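Local structure of copper-containing nitrite reductase (Thermus scotoductus, 6HBE) at residues D106-F111 and G229-L234; E223-Q228 and D247-E252. The protein probably reduces nitrite to nitric oxide with electrons from cytochrome c, using bound copper, and assembles as a homotrimer. One frame throughout, in Å; residues are numbered along the deposited sequence.

How the interactions relate
Interactions 1 and 2 are both buried, and their centres lie about 9 Å apart on the same side of the chain's centre. They share one run of chain: 223-228 is a strand paired inside a sheet in interaction 2, and 229-234 is the turn that follows it, leaning on strand 109-114 of another sheet in interaction 1. Chemistry follows place. Interaction 2 is held by backbone hydrogen bonds and by aromatic and carboxylate side chains, whereas interaction 1 relies on glycine and proline packing and a bridging water. Ser248 OG, 2.7 Å from Val110 O in a probable hydrogen bond, connects the two contacts, and both also touch the second subunit.

Interaction 1: D106-F111 and G229-L234; sequences DFPGVF and GNPKNL
Gly229 sits against Gly109 where the first two cupredoxin domains meet: strand 109-114 belongs to the first, and the turn 229-234 joins two strands of the second. The CA atoms of Gly109 and Gly229 are 3.8 Å apart, and a CB on Gly229 would clash with Gly109 CA and Val110 N, while its positive phi (74°) also suits a glycine. Gly109 has backbone angles at which any CB would collide with the carbonyl O of Pro108, so both chains are bare where they approach. The carbonyl O of Gly229 lies 3.7 Å from Gly109 CA and is taken up by the hydroxyl of Tyr142.

Asn230 comes next, its CG swung opposite its own N (chi1 -168°), which brings ND2 close to Pro108. Asn230 ND2 donates to a water at 2.9 Å. That water in turn donates a hydrogen bond to Pro108 O at 2.7 Å, and Pro108 CG packs against the same ND2. On the other branch OD1 takes the backbone N-H of Lys232, in the carbonyl plane and on a lone pair, closing an Asx turn over the type I beta turn Asn230-Asn233. With leucine in place of Asn230, the water bridge to Pro108 would probably be lost and the N-H of Lys232 left without its side-chain acceptor.

The side chains of Pro231 and Pro108 cross at about a right angle, with Pro231 CD 4.1 Å from Pro108 CG, and Pro138 touches both prolines. Lys232 NZ forms a salt bridge with Glu140. Asn233 ND2 donates to Tyr227 O and to Val236 O of the second subunit, and the backbone N of Asn233 completes the turn, 3.0 Å from Asn230 O.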
loop_
_atom_site.group_PDB
_atom_site.type_symbol
_atom_site.label_atom_id
_atom_site.label_comp_id
_atom_site.label_asym_id
_atom_site.label_seq_id
_atom_site.Cartn_x
_atom_site.Cartn_y
_atom_site.Cartn_z
ATOM N N ASP C 106 -13.203 1.559 -31.232
ATOM C CA ASP C 106 -13.343 0.147 -31.634
ATOM C C ASP C 106 -13.656 -0.822 -30.501
ATOM O O ASP C 106 -14.005 -1.960 -30.764
ATOM C CB ASP C 106 -12.040 -0.344 -32.316
ATOM C CG ASP C 106 -11.705 0.417 -33.604
ATOM O OD1 ASP C 106 -12.592 1.079 -34.168
ATOM O OD2 ASP C 106 -10.544 0.343 -34.052
ATOM N N PHE C 107 -13.486 -0.397 -29.249
ATOM C CA PHE C 107 -13.639 -1.280 -28.094
ATOM C C PHE C 107 -14.627 -0.687 -27.071
ATOM O O PHE C 107 -14.403 0.442 -26.573
ATOM C CB PHE C 107 -12.271 -1.493 -27.410
ATOM C CG PHE C 107 -11.312 -2.351 -28.200
ATOM C CD1 PHE C 107 -10.479 -1.777 -29.158
ATOM C CD2 PHE C 107 -11.251 -3.723 -28.002
ATOM C CE1 PHE C 107 -9.592 -2.556 -29.886
ATOM C CE2 PHE C 107 -10.353 -4.519 -28.725
ATOM C CZ PHE C 107 -9.520 -3.928 -29.663
ATOM N N PRO C 108 -15.676 -1.443 -26.721
ATOM C CA PRO C 108 -16.650 -0.940 -25.733
ATOM C C PRO C 108 -16.101 -0.970 -24.303
ATOM O O PRO C 108 -15.297 -1.861 -23.981
ATOM C CB PRO C 108 -17.837 -1.884 -25.902
ATOM C CG PRO C 108 -17.282 -3.121 -26.456
ATOM C CD PRO C 108 -16.073 -2.753 -27.260
ATOM N N GLY C 109 -16.523 -0.009 -23.469
ATOM C CA GLY C 109 -16.202 -0.002 -22.034
ATOM C C GLY C 109 -16.034 1.359 -21.378
ATOM O O GLY C 109 -16.482 2.376 -21.917
ATOM N N VAL C 110 -15.356 1.366 -20.223
ATOM C CA VAL C 110 -15.127 2.565 -19.405
ATOM C C VAL C 110 -13.617 2.801 -19.351
ATOM O O VAL C 110 -12.871 1.947 -18.817
ATOM C CB VAL C 110 -15.707 2.378 -17.983
ATOM C CG1 VAL C 110 -15.390 3.600 -17.102
ATOM C CG2 VAL C 110 -17.225 2.161 -18.050
ATOM N N PHE C 111 -13.175 3.940 -19.902
ATOM C CA PHE C 111 -11.760 4.244 -20.123
ATOM C C PHE C 111 -11.315 5.508 -19.395
ATOM O O PHE C 111 -12.037 6.509 -19.353
ATOM C CB PHE C 111 -11.470 4.378 -21.612
ATOM C CG PHE C 111 -11.759 3.125 -22.385
ATOM C CD1 PHE C 111 -10.831 2.075 -22.406
ATOM C CD2 PHE C 111 -12.961 2.971 -23.046
ATOM C CE1 PHE C 111 -11.103 0.895 -23.078
ATOM C CE2 PHE C 111 -13.258 1.782 -23.728
ATOM C CZ PHE C 111 -12.330 0.748 -23.747
ATOM N N GLY C 229 -15.781 -2.711 -18.429
ATOM C CA GLY C 229 -17.035 -2.384 -19.138
ATOM C C GLY C 229 -17.324 -3.170 -20.429
ATOM O O GLY C 229 -18.319 -2.863 -21.122
ATOM N N ASN C 230 -16.495 -4.157 -20.761
ATOM C CA ASN C 230 -16.722 -4.987 -21.952
ATOM C C ASN C 230 -17.742 -6.090 -21.660
ATOM O O ASN C 230 -17.504 -6.927 -20.780
ATOM C CB ASN C 230 -15.405 -5.605 -22.456
ATOM C CG ASN C 230 -15.536 -6.239 -23.842
ATOM O OD1 ASN C 230 -16.359 -7.126 -24.041
ATOM N ND2 ASN C 230 -14.716 -5.793 -24.790
ATOM N N PRO C 231 -18.852 -6.148 -22.438
ATOM C CA PRO C 231 -19.882 -7.174 -22.160
ATOM C C PRO C 231 -19.428 -8.619 -22.076
ATOM O O PRO C 231 -20.093 -9.393 -21.408
ATOM C CB PRO C 231 -20.873 -7.027 -23.323
ATOM C CG PRO C 231 -20.712 -5.633 -23.780
ATOM C CD PRO C 231 -19.252 -5.286 -23.574
ATOM N N LYS C 232 -18.326 -8.990 -22.732
ATOM C CA LYS C 232 -17.816 -10.362 -22.692
ATOM C C LYS C 232 -17.212 -10.796 -21.349
ATOM O O LYS C 232 -17.156 -11.988 -21.046
ATOM C CB LYS C 232 -16.719 -10.588 -23.741
ATOM C CG LYS C 232 -17.075 -10.275 -25.186
ATOM C CD LYS C 232 -18.296 -11.014 -25.676
ATOM C CE LYS C 232 -18.576 -10.615 -27.114
ATOM N NZ LYS C 232 -19.869 -11.193 -27.569
ATOM N N ASN C 233 -16.752 -9.841 -20.554
ATOM C CA ASN C 233 -16.017 -10.132 -19.320
ATOM C C ASN C 233 -16.949 -10.183 -18.075
ATOM O O ASN C 233 -16.766 -9.416 -17.096
ATOM C CB ASN C 233 -14.925 -9.071 -19.112
ATOM C CG ASN C 233 -13.896 -9.011 -20.239
ATOM O OD1 ASN C 233 -13.576 -10.002 -20.889
ATOM N ND2 ASN C 233 -13.332 -7.837 -20.438
ATOM N N LEU C 234 -17.910 -11.114 -18.102
ATOM C CA LEU C 234 -18.981 -11.199 -17.098
ATOM C C LEU C 234 -18.580 -11.928 -15.800
ATOM O O LEU C 234 -17.996 -12.998 -15.843
ATOM C CB LEU C 234 -20.215 -11.905 -17.692
ATOM C CG LEU C 234 -21.426 -12.173 -16.773
ATOM C CD1 LEU C 234 -22.061 -10.869 -16.314
ATOM C CD2 LEU C 234 -22.454 -13.034 -17.498
HETATM O O HOH W 1 -13.147 -3.385 -24.488
#

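Interaction 2: E223-Q228 and D247-E252; sequences EYMYYQ and DSWVIE
Met225 and Tyr227 grip the indole of Trp249 from opposite faces, in two antiparallel strands whose axes run at 161°. From Met225, CB meets Trp249 CE3 at 3.6 Å and CG lies beside Ile251 CG1. SD also touches Ile251 CG1 and stands at a distance above the indole, a Met-aromatic contact. The bend at chi3 (-57°) then folds Met225 CE over the six-membered ring of Trp249, 4.1 Å from its centroid. Tyr227 CB covers the other face, and Trp249 NE1 donates to Leu242 O.

Tyr227 OH donates to Asp247 OD1 at 2.6 Å, from above the carboxylate plane; Thr240 of the second subunit also bonds OD1. On the other face of the sheet Tyr226 OH donates to Glu252 OE1 at 2.8 Å, again from above the carboxylate. Met144 N is a second partner of OE1, and Tyr199 OH holds OE2, so this buried carboxylate is well satisfied.

Tyr226 and Val250 exchange backbone hydrogen bonds. Glu223 N (weakly) and Tyr224 N (straight, 173°) share Glu252 O; both residues face Glu252, a classic beta bulge in antiparallel strands of a cupredoxin sheet.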
loop_
_atom_site.group_PDB
_atom_site.type_symbol
_atom_site.label_atom_id
_atom_site.label_comp_id
_atom_site.label_asym_id
_atom_site.label_seq_id
_atom_site.Cartn_x
_atom_site.Cartn_y
_atom_site.Cartn_z
ATOM N N GLU C 223 -25.596 -7.981 -9.296
ATOM C CA GLU C 223 -26.096 -9.120 -10.065
ATOM C C GLU C 223 -25.147 -9.505 -11.199
ATOM O O GLU C 223 -24.785 -10.687 -11.342
ATOM C CB GLU C 223 -27.501 -8.832 -10.583
ATOM C CG GLU C 223 -28.433 -8.383 -9.439
ATOM C CD GLU C 223 -29.894 -8.458 -9.772
ATOM O OE1 GLU C 223 -30.316 -9.494 -10.331
ATOM O OE2 GLU C 223 -30.615 -7.484 -9.469
ATOM N N TYR C 224 -24.771 -8.518 -12.010
ATOM C CA TYR C 224 -23.856 -8.728 -13.143
ATOM C C TYR C 224 -22.812 -7.613 -13.167
ATOM O O TYR C 224 -23.165 -6.467 -13.011
ATOM C CB TYR C 224 -24.609 -8.694 -14.485
ATOM C CG TYR C 224 -25.832 -9.591 -14.586
ATOM C CD1 TYR C 224 -25.766 -10.950 -14.270
ATOM C CD2 TYR C 224 -27.056 -9.082 -15.055
ATOM C CE1 TYR C 224 -26.897 -11.779 -14.360
ATOM C CE2 TYR C 224 -28.199 -9.903 -15.154
ATOM C CZ TYR C 224 -28.113 -11.245 -14.802
ATOM O OH TYR C 224 -29.237 -12.050 -14.919
ATOM N N MET C 225 -21.549 -7.953 -13.412
ATOM C CA MET C 225 -20.475 -6.975 -13.577
ATOM C C MET C 225 -19.640 -7.324 -14.804
ATOM O O MET C 225 -19.483 -8.478 -15.125
ATOM C CB MET C 225 -19.554 -6.931 -12.352
ATOM C CG MET C 225 -20.245 -7.061 -11.022
ATOM S SD MET C 225 -19.244 -6.598 -9.595
ATOM C CE MET C 225 -17.848 -7.695 -9.784
ATOM N N TYR C 226 -19.075 -6.305 -15.441
ATOM C CA TYR C 226 -18.292 -6.466 -16.657
ATOM C C TYR C 226 -16.941 -5.788 -16.482
ATOM O O TYR C 226 -16.871 -4.558 -16.392
ATOM C CB TYR C 226 -19.068 -5.882 -17.846
ATOM C CG TYR C 226 -20.491 -6.398 -17.915
ATOM C CD1 TYR C 226 -21.528 -5.744 -17.241
ATOM C CD2 TYR C 226 -20.804 -7.549 -18.641
ATOM C CE1 TYR C 226 -22.837 -6.233 -17.286
ATOM C CE2 TYR C 226 -22.103 -8.038 -18.693
ATOM C CZ TYR C 226 -23.115 -7.386 -18.029
ATOM O OH TYR C 226 -24.407 -7.866 -18.076
ATOM N N TYR C 227 -15.875 -6.573 -16.423
ATOM C CA TYR C 227 -14.518 -6.025 -16.266
ATOM C C TYR C 227 -14.117 -5.203 -17.512
ATOM O O TYR C 227 -14.319 -5.653 -18.655
ATOM C CB TYR C 227 -13.503 -7.114 -15.948
ATOM C CG TYR C 227 -12.061 -6.642 -15.637
ATOM C CD1 TYR C 227 -11.781 -5.752 -14.592
ATOM C CD2 TYR C 227 -10.980 -7.121 -16.374
ATOM C CE1 TYR C 227 -10.468 -5.348 -14.314
ATOM C CE2 TYR C 227 -9.665 -6.742 -16.103
ATOM C CZ TYR C 227 -9.403 -5.856 -15.069
ATOM O OH TYR C 227 -8.069 -5.485 -14.854
ATOM N N GLN C 228 -13.629 -3.989 -17.248
ATOM C CA GLN C 228 -13.344 -2.924 -18.233
ATOM C C GLN C 228 -14.599 -2.321 -18.885
ATOM O O GLN C 228 -14.482 -1.495 -19.790
ATOM C CB GLN C 228 -12.383 -3.411 -19.322
ATOM C CG GLN C 228 -11.111 -4.064 -18.750
ATOM C CD GLN C 228 -10.066 -3.032 -18.333
ATOM O OE1 GLN C 228 -9.832 -2.059 -19.047
ATOM N NE2 GLN C 228 -9.396 -3.276 -17.217
ATOM N N ASP C 247 -8.227 0.531 -13.604
ATOM C CA ASP C 247 -9.237 -0.507 -13.811
ATOM C C ASP C 247 -10.648 0.096 -13.731
ATOM O O ASP C 247 -10.893 1.073 -13.026
ATOM C CB ASP C 247 -9.173 -1.626 -12.741
ATOM C CG ASP C 247 -8.071 -2.676 -12.984
ATOM O OD1 ASP C 247 -7.776 -3.041 -14.168
ATOM O OD2 ASP C 247 -7.582 -3.216 -11.932
ATOM N N SER C 248 -11.574 -0.526 -14.429
ATOM C CA SER C 248 -12.978 -0.067 -14.476
ATOM C C SER C 248 -13.939 -1.245 -14.523
ATOM O O SER C 248 -13.522 -2.369 -14.828
ATOM C CB SER C 248 -13.226 0.799 -15.719
ATOM O OG SER C 248 -13.160 -0.009 -16.932
ATOM N N TRP C 249 -15.207 -0.962 -14.199
ATOM C CA TRP C 249 -16.307 -1.911 -14.254
ATOM C C TRP C 249 -17.584 -1.239 -14.744
ATOM O O TRP C 249 -17.786 -0.060 -14.470
ATOM C CB TRP C 249 -16.604 -2.501 -12.852
ATOM C CG TRP C 249 -15.542 -3.400 -12.277
ATOM C CD1 TRP C 249 -14.481 -3.012 -11.462
ATOM C CD2 TRP C 249 -15.427 -4.813 -12.436
ATOM N NE1 TRP C 249 -13.731 -4.102 -11.128
ATOM C CE2 TRP C 249 -14.281 -5.226 -11.701
ATOM C CE3 TRP C 249 -16.193 -5.789 -13.099
ATOM C CZ2 TRP C 249 -13.887 -6.578 -11.602
ATOM C CZ3 TRP C 249 -15.780 -7.147 -13.025
ATOM C CH2 TRP C 249 -14.624 -7.516 -12.298
ATOM N N VAL C 250 -18.437 -1.993 -15.462
ATOM C CA VAL C 250 -19.897 -1.693 -15.516
ATOM C C VAL C 250 -20.646 -2.710 -14.624
ATOM O O VAL C 250 -20.345 -3.899 -14.650
ATOM C CB VAL C 250 -20.438 -1.708 -16.966
ATOM C CG1 VAL C 250 -21.951 -1.591 -17.010
ATOM C CG2 VAL C 250 -19.828 -0.555 -17.746
ATOM N N ILE C 251 -21.562 -2.222 -13.788
ATOM C CA ILE C 251 -22.292 -3.048 -12.821
ATOM C C ILE C 251 -23.815 -2.839 -13.064
ATOM O O ILE C 251 -24.267 -1.704 -13.186
ATOM C CB ILE C 251 -21.900 -2.618 -11.392
ATOM C CG1 ILE C 251 -20.411 -2.947 -11.121
ATOM C CG2 ILE C 251 -22.802 -3.240 -10.329
ATOM C CD1 ILE C 251 -19.824 -2.110 -9.986
ATOM N N GLU C 252 -24.569 -3.937 -13.145
ATOM C CA GLU C 252 -26.039 -3.922 -13.194
ATOM C C GLU C 252 -26.599 -4.514 -11.886
ATOM O O GLU C 252 -26.188 -5.601 -11.482
ATOM C CB GLU C 252 -26.509 -4.758 -14.396
ATOM C CG GLU C 252 -26.099 -4.203 -15.744
ATOM C CD GLU C 252 -26.633 -5.052 -16.904
ATOM O OE1 GLU C 252 -26.339 -6.249 -16.968
ATOM O OE2 GLU C 252 -27.363 -4.510 -17.751
#